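Local coordinates for aminoacyl-tRNA synthetase-interacting multifunctional protein p43 (Plasmodium vivax, PDB 6IPA) that probably binds tRNA through a C-terminal EMAP II-like domain with an OB fold, serving as a partner of aminoacyl-tRNA synthetases, at residues I142-E145 and N146-V149; P165-H168 and I169-H172; L174-G178 and V179-K183. All coordinates share one frame; numbering follows the deposited sequence.

Contact 1 (I142-E145 and N146-V149); sequences IICE and NMDV
Met147 folds its side chain back over the strand it has just left, ending beside the side chain of Cys144. Its chain is stretched through CG and SD, with CG anti to the backbone N (chi1 177°), and then bends at the last torsion (chi3 -63°). That bend brings CE to 3.6 Å from Cys144 SG and also to 3.6 Å from Cys144 N, so the methyl touches both the thiol and the backbone at the start of that residue. The sulfur one bond earlier faces Ile143, with SD 4.0 Å from Ile143 CB. Ile143 turns its CB toward Met147. A flexible, unbranched methionine suits this place because it can follow the curve of the backbone and still offer an apolar end.

The fold-back rests on a type II beta turn from Cys144 to Met147 that leaves the short strand 143-144, itself paired antiparallel with strand 185-189 of the EMAP II-like domain. No hydrogen bond spans this turn. Asn146 holds its third position with positive phi, a conformation asparagine accepts more readily than most residues. Glu145 directs its side chain away from the turn, and its OE1 accepts a hydrogen bond from Lys186 N, tying the corner to the neighbouring strand. Ile43 touches both Cys144 and Met147, and Thr44 adds to the methionine's surroundings.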
loop_
_atom_site.group_PDB
_atom_site.type_symbol
_atom_site.label_atom_id
_atom_site.label_comp_id
_atom_site.label_asym_id
_atom_site.label_seq_id
_atom_site.Cartn_x
_atom_site.Cartn_y
_atom_site.Cartn_z
ATOM N N ILE A 142 10.154 0.410 0.321
ATOM C CA ILE A 142 10.022 0.950 1.668
ATOM C C ILE A 142 10.333 -0.182 2.649
ATOM O O ILE A 142 9.742 -1.287 2.568
ATOM C CB ILE A 142 8.579 1.417 1.912
ATOM C CG1 ILE A 142 8.128 2.495 0.873
ATOM C CG2 ILE A 142 8.376 1.852 3.354
ATOM C CD1 ILE A 142 9.048 3.699 0.745
ATOM N N ILE A 143 11.266 0.081 3.563
ATOM C CA ILE A 143 11.890 -0.954 4.394
ATOM C C ILE A 143 11.783 -0.538 5.846
ATOM O O ILE A 143 11.628 0.634 6.111
ATOM C CB ILE A 143 13.400 -1.130 4.050
ATOM C CG1 ILE A 143 14.224 0.111 4.430
ATOM C CG2 ILE A 143 13.611 -1.426 2.570
ATOM C CD1 ILE A 143 15.736 -0.112 4.420
ATOM N N CYS A 144 11.887 -1.467 6.784
ATOM C CA CYS A 144 11.950 -1.107 8.206
ATOM C C CYS A 144 13.349 -0.726 8.672
ATOM O O CYS A 144 14.324 -0.831 7.916
ATOM C CB CYS A 144 11.442 -2.263 9.066
ATOM S SG CYS A 144 9.775 -2.698 8.607
ATOM N N GLU A 145 13.461 -0.383 9.938
ATOM C CA GLU A 145 14.739 -0.067 10.529
ATOM C C GLU A 145 15.395 -1.405 10.837
ATOM O O GLU A 145 14.759 -2.336 11.281
ATOM C CB GLU A 145 14.612 0.803 11.789
ATOM C CG GLU A 145 13.227 1.298 12.157
ATOM C CD GLU A 145 13.200 2.457 13.145
ATOM O OE1 GLU A 145 12.472 2.402 14.131
ATOM O OE2 GLU A 145 13.893 3.441 12.948
ATOM N N ASN A 146 16.681 -1.478 10.570
ATOM C CA ASN A 146 17.496 -2.695 10.765
ATOM C C ASN A 146 17.107 -3.856 9.865
ATOM O O ASN A 146 17.248 -5.019 10.246
ATOM C CB ASN A 146 17.462 -3.134 12.235
ATOM C CG ASN A 146 17.730 -1.984 13.176
ATOM O OD1 ASN A 146 18.409 -1.006 12.809
ATOM N ND2 ASN A 146 17.191 -2.073 14.387
ATOM N N MET A 147 16.599 -3.540 8.682
ATOM C CA MET A 147 16.196 -4.568 7.748
ATOM C C MET A 147 17.307 -4.634 6.720
ATOM O O MET A 147 17.962 -3.635 6.418
ATOM C CB MET A 147 14.833 -4.249 7.116
ATOM C CG MET A 147 14.370 -5.252 6.063
ATOM S SD MET A 147 12.788 -4.928 5.224
ATOM C CE MET A 147 11.686 -5.035 6.633
ATOM N N ASP A 148 17.523 -5.823 6.186
ATOM C CA ASP A 148 18.617 -6.030 5.294
ATOM C C ASP A 148 18.030 -5.821 3.912
ATOM O O ASP A 148 17.112 -6.502 3.512
ATOM C CB ASP A 148 19.245 -7.431 5.503
ATOM C CG ASP A 148 20.480 -7.684 4.593
ATOM O OD1 ASP A 148 20.913 -6.746 3.867
ATOM O OD2 ASP A 148 21.003 -8.829 4.597
ATOM N N VAL A 149 18.553 -4.841 3.189
ATOM C CA VAL A 149 18.026 -4.550 1.872
ATOM C C VAL A 149 18.219 -5.722 0.878
ATOM O O VAL A 149 17.450 -5.849 -0.075
ATOM C CB VAL A 149 18.507 -3.156 1.379
ATOM C CG1 VAL A 149 20.021 -3.037 1.345
ATOM C CG2 VAL A 149 17.866 -2.774 0.045
#

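Contact 2 (P165-H168 and I169-H172); sequences PFFH and IQPH
Ile169 meets Pro165 through both backbone and side chain. Its N-H bonds to Pro165 O, with Ile169 N 2.9 Å from that oxygen, which also accepts from His168 N. From the next turn of the helix Ile169 CD1 reaches back to 3.6 Å from Pro165 CB. CG1 beside the backbone N (chi1 -66°) and an extended second torsion put the methyl there. Proline suits a position this early in a helix, where a missing N-H is readily tolerated, and its ring gives the isoleucine an apolar partner.

Gln170 continues the pattern, its N donating to Phe166 O at 2.7 Å. The side chain runs back toward the same residue, and its CD comes within 3.5 Å of Phe166 CE2, the amide and ring planes turned 64° apart. OE1 also passes 4.0 Å from Phe167 CD1, while NE2 bonds to Ile203 O near the C terminus, which helps set the amide's rotation.

Pro171 has no N-H to offer the helix. Its CD instead lies 3.2 Å from His168 O, and the regular bonding pattern passes into a 3-10 segment, 170-172. His172 completes it: its N bonds to Ile169 O at 2.8 Å, and its ring brings CD2 near His168 O.

The chemistry is thus divided: backbone amides bind the turn, an apolar pair packs along it, and one glutamine amide joins an aromatic surface to the C-terminal strand, so the short helix is anchored through a polar end as well as through packing.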
loop_
_atom_site.group_PDB
_atom_site.type_symbol
_atom_site.label_atom_id
_atom_site.label_comp_id
_atom_site.label_asym_id
_atom_site.label_seq_id
_atom_site.Cartn_x
_atom_site.Cartn_y
_atom_site.Cartn_z
ATOM N N PRO A 165 2.100 -14.244 3.468
ATOM C CA PRO A 165 2.712 -13.530 4.557
ATOM C C PRO A 165 1.947 -12.301 5.000
ATOM O O PRO A 165 1.757 -12.104 6.208
ATOM C CB PRO A 165 4.044 -13.130 3.972
ATOM C CG PRO A 165 4.410 -14.314 3.152
ATOM C CD PRO A 165 3.116 -14.783 2.555
ATOM N N PHE A 166 1.492 -11.493 4.050
ATOM C CA PHE A 166 0.840 -10.240 4.403
ATOM C C PHE A 166 -0.194 -10.330 5.552
ATOM O O PHE A 166 -0.133 -9.532 6.497
ATOM C CB PHE A 166 0.190 -9.562 3.205
ATOM C CG PHE A 166 -0.502 -8.284 3.593
ATOM C CD1 PHE A 166 0.203 -7.110 3.677
ATOM C CD2 PHE A 166 -1.832 -8.293 3.987
ATOM C CE1 PHE A 166 -0.413 -5.946 4.089
ATOM C CE2 PHE A 166 -2.451 -7.142 4.393
ATOM C CZ PHE A 166 -1.736 -5.970 4.467
ATOM N N PHE A 167 -1.097 -11.304 5.481
ATOM C CA PHE A 167 -2.193 -11.424 6.449
ATOM C C PHE A 167 -1.723 -11.940 7.804
ATOM O O PHE A 167 -2.438 -11.780 8.812
ATOM C CB PHE A 167 -3.315 -12.338 5.939
ATOM C CG PHE A 167 -3.855 -11.937 4.616
ATOM C CD1 PHE A 167 -4.843 -10.977 4.524
ATOM C CD2 PHE A 167 -3.329 -12.469 3.451
ATOM C CE1 PHE A 167 -5.321 -10.564 3.285
ATOM C CE2 PHE A 167 -3.818 -12.077 2.207
ATOM C CZ PHE A 167 -4.814 -11.120 2.126
ATOM N N HIS A 168 -0.540 -12.551 7.831
ATOM C CA HIS A 168 0.050 -13.022 9.075
ATOM C C HIS A 168 0.821 -11.891 9.717
ATOM O O HIS A 168 0.924 -11.778 10.937
ATOM C CB HIS A 168 0.997 -14.194 8.793
ATOM C CG HIS A 168 0.304 -15.503 8.549
ATOM N ND1 HIS A 168 0.039 -16.408 9.563
ATOM C CD2 HIS A 168 -0.153 -16.072 7.408
ATOM C CE1 HIS A 168 -0.551 -17.478 9.055
ATOM N NE2 HIS A 168 -0.681 -17.300 7.749
ATOM N N ILE A 169 1.390 -11.063 8.857
ATOM C CA ILE A 169 2.157 -9.909 9.267
ATOM C C ILE A 169 1.231 -8.758 9.716
ATOM O O ILE A 169 1.536 -8.038 10.689
ATOM C CB ILE A 169 2.993 -9.428 8.066
ATOM C CG1 ILE A 169 4.055 -10.495 7.688
ATOM C CG2 ILE A 169 3.623 -8.091 8.369
ATOM C CD1 ILE A 169 4.663 -10.380 6.289
ATOM N N GLN A 170 0.107 -8.615 8.995
ATOM C CA GLN A 170 -0.824 -7.505 9.138
ATOM C C GLN A 170 -1.112 -7.103 10.574
ATOM O O GLN A 170 -0.973 -5.929 10.905
ATOM C CB GLN A 170 -2.126 -7.804 8.377
ATOM C CG GLN A 170 -3.156 -6.701 8.442
ATOM C CD GLN A 170 -4.208 -6.806 7.361
ATOM O OE1 GLN A 170 -4.690 -7.895 7.036
ATOM N NE2 GLN A 170 -4.576 -5.658 6.795
ATOM N N PRO A 171 -1.414 -8.063 11.463
ATOM C CA PRO A 171 -1.741 -7.662 12.861
ATOM C C PRO A 171 -0.656 -6.892 13.585
ATOM O O PRO A 171 -0.920 -6.270 14.584
ATOM C CB PRO A 171 -1.985 -8.996 13.569
ATOM C CG PRO A 171 -2.233 -9.980 12.463
ATOM C CD PRO A 171 -1.353 -9.527 11.329
ATOM N N HIS A 172 0.570 -6.944 13.089
ATOM C CA HIS A 172 1.660 -6.224 13.678
ATOM C C HIS A 172 1.960 -4.953 12.922
ATOM O O HIS A 172 2.877 -4.241 13.295
ATOM C CB HIS A 172 2.902 -7.120 13.643
ATOM C CG HIS A 172 2.710 -8.452 14.294
ATOM N ND1 HIS A 172 2.471 -8.592 15.647
ATOM C CD2 HIS A 172 2.730 -9.705 13.782
ATOM C CE1 HIS A 172 2.337 -9.874 15.937
ATOM N NE2 HIS A 172 2.479 -10.571 14.823
#

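Contact 3 (L174-G178 and V179-K183); sequences LVKNG and VAHYK
Strands 174-176 and 179-182 run antiparallel, their axes approaching to 4.5 Å at 130°, with hydrogen-bonded pairs Leu174-His181 and Lys176-Val179 flanking the non-hydrogen-bonded pair Val175-Ala180. The inner pair is held by Lys176 N to Val179 O at 2.8 Å and by a return bond from Val179 N to Lys176 O. The outer pair adds His181 N to Leu174 O (2.7 Å) and Leu174 N to His181 O (3.1 Å).

Lys176 and His181 share one face of the hairpin, and their side chains cross at about a right angle. The lysine CE lies over the imidazole face, 4.0 Å from the ring centroid, a CH-pi contact. A bend at chi3 (-83°) carries the amine onward to Lys183 O, with NZ 2.9 Å away and above the carbonyl plane; Asp184 OD1 gives NZ a salt bridge too. At its edge the His181 ring makes a weak bond from ND1 to Val179 O, in the ring plane, that may bias its rotation. On the other face Val175 and the small Ala180 are cross-strand neighbours, with Ala180 against Trp187 of the adjoining strand.

Asn177 and Gly178 form the corner, both with positive phi, values that asparagine and glycine tolerate well. An Asn-Gly pair in a type I' turn is the classic two-residue loop of a tight beta hairpin, here built into the curled sheet of the EMAP II-like domain.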
loop_
_atom_site.group_PDB
_atom_site.type_symbol
_atom_site.label_atom_id
_atom_site.label_comp_id
_atom_site.label_asym_id
_atom_site.label_seq_id
_atom_site.Cartn_x
_atom_site.Cartn_y
_atom_site.Cartn_z
ATOM N N LEU A 174 1.035 -1.247 12.310
ATOM C CA LEU A 174 0.320 -0.188 13.027
ATOM C C LEU A 174 0.878 1.190 12.714
ATOM O O LEU A 174 2.063 1.342 12.358
ATOM C CB LEU A 174 0.415 -0.392 14.561
ATOM C CG LEU A 174 -0.125 -1.721 15.134
ATOM C CD1 LEU A 174 0.127 -1.767 16.631
ATOM C CD2 LEU A 174 -1.619 -1.931 14.839
ATOM N N VAL A 175 0.033 2.212 12.854
ATOM C CA VAL A 175 0.575 3.565 12.943
ATOM C C VAL A 175 0.615 3.905 14.414
ATOM O O VAL A 175 -0.396 3.750 15.099
ATOM C CB VAL A 175 -0.217 4.622 12.113
ATOM C CG1 VAL A 175 -0.344 4.172 10.670
ATOM C CG2 VAL A 175 -1.592 4.845 12.671
ATOM N N LYS A 176 1.802 4.288 14.900
ATOM C CA LYS A 176 1.974 4.725 16.275
ATOM C C LYS A 176 2.598 6.105 16.224
ATOM O O LYS A 176 3.616 6.289 15.545
ATOM C CB LYS A 176 2.836 3.739 17.069
ATOM C CG LYS A 176 2.186 2.361 17.179
ATOM C CD LYS A 176 2.933 1.341 18.061
ATOM C CE LYS A 176 4.072 0.619 17.350
ATOM N NZ LYS A 176 4.649 -0.537 18.136
ATOM N N ASN A 177 1.954 7.059 16.913
ATOM C CA ASN A 177 2.217 8.518 16.806
ATOM C C ASN A 177 2.409 9.033 15.369
ATOM O O ASN A 177 3.366 9.738 15.056
ATOM C CB ASN A 177 3.411 8.906 17.682
ATOM C CG ASN A 177 3.183 8.606 19.161
ATOM O OD1 ASN A 177 2.056 8.318 19.623
ATOM N ND2 ASN A 177 4.257 8.695 19.925
ATOM N N GLY A 178 1.496 8.659 14.484
ATOM C CA GLY A 178 1.488 9.194 13.133
ATOM C C GLY A 178 2.571 8.626 12.235
ATOM O O GLY A 178 2.791 9.115 11.122
ATOM N N VAL A 179 3.246 7.581 12.693
ATOM C CA VAL A 179 4.247 6.908 11.855
ATOM C C VAL A 179 3.845 5.466 11.654
ATOM O O VAL A 179 3.185 4.882 12.500
ATOM C CB VAL A 179 5.642 6.960 12.482
ATOM C CG1 VAL A 179 6.685 6.580 11.453
ATOM C CG2 VAL A 179 5.956 8.356 13.000
ATOM N N ALA A 180 4.226 4.897 10.528
ATOM C CA ALA A 180 3.946 3.500 10.246
ATOM C C ALA A 180 5.042 2.595 10.803
ATOM O O ALA A 180 6.234 2.876 10.589
ATOM C CB ALA A 180 3.841 3.295 8.738
ATOM N N HIS A 181 4.630 1.491 11.433
ATOM C CA HIS A 181 5.544 0.468 12.025
ATOM C C HIS A 181 5.259 -0.977 11.620
ATOM O O HIS A 181 4.100 -1.408 11.621
ATOM C CB HIS A 181 5.434 0.452 13.557
ATOM C CG HIS A 181 5.912 1.702 14.212
ATOM N ND1 HIS A 181 5.375 2.952 13.939
ATOM C CD2 HIS A 181 6.880 1.897 15.139
ATOM C CE1 HIS A 181 5.999 3.861 14.675
ATOM N NE2 HIS A 181 6.909 3.245 15.421
ATOM N N TYR A 182 6.330 -1.739 11.344
ATOM C CA TYR A 182 6.261 -3.202 11.509
ATOM C C TYR A 182 6.698 -3.464 12.954
ATOM O O TYR A 182 7.817 -3.172 13.324
ATOM C CB TYR A 182 7.131 -3.952 10.474
ATOM C CG TYR A 182 7.225 -5.443 10.750
ATOM C CD1 TYR A 182 6.187 -6.281 10.438
ATOM C CD2 TYR A 182 8.352 -5.993 11.355
ATOM C CE1 TYR A 182 6.245 -7.621 10.722
ATOM C CE2 TYR A 182 8.422 -7.336 11.647
ATOM C CZ TYR A 182 7.362 -8.154 11.330
ATOM O OH TYR A 182 7.399 -9.524 11.599
ATOM N N LYS A 183 5.821 -3.946 13.772
ATOM C CA LYS A 183 6.173 -4.174 15.146
ATOM C C LYS A 183 6.665 -2.905 15.781
ATOM O O LYS A 183 5.918 -1.993 15.922
ATOM C CB LYS A 183 7.105 -5.341 15.305
ATOM C CG LYS A 183 6.450 -6.619 14.894
ATOM C CD LYS A 183 7.318 -7.817 15.053
ATOM C CE LYS A 183 6.497 -9.026 14.807
ATOM N NZ LYS A 183 7.224 -9.947 13.937
#

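From the N terminus the three contacts come in series, none enclosing or crossing another. Contact 1 closes the type II turn after strand 143-144. A long loop then leads to contact 2, the helical turn that winds down into strand 173-176, and contact 3 closes the hairpin that follows. Contacts 1 and 3 belong to one curled antiparallel sheet, where strand 185-189 pairs with both 143-144 and 179-182; contact 2 supplies the helix packed against it. Tyr182 of contact 3 joins all three: its CB packs on Cys144 SG of contact 1 and its ring on Ile169 CG2 of contact 2. A probable hydrogen bond from Lys183 N to His172 O adds a polar tie.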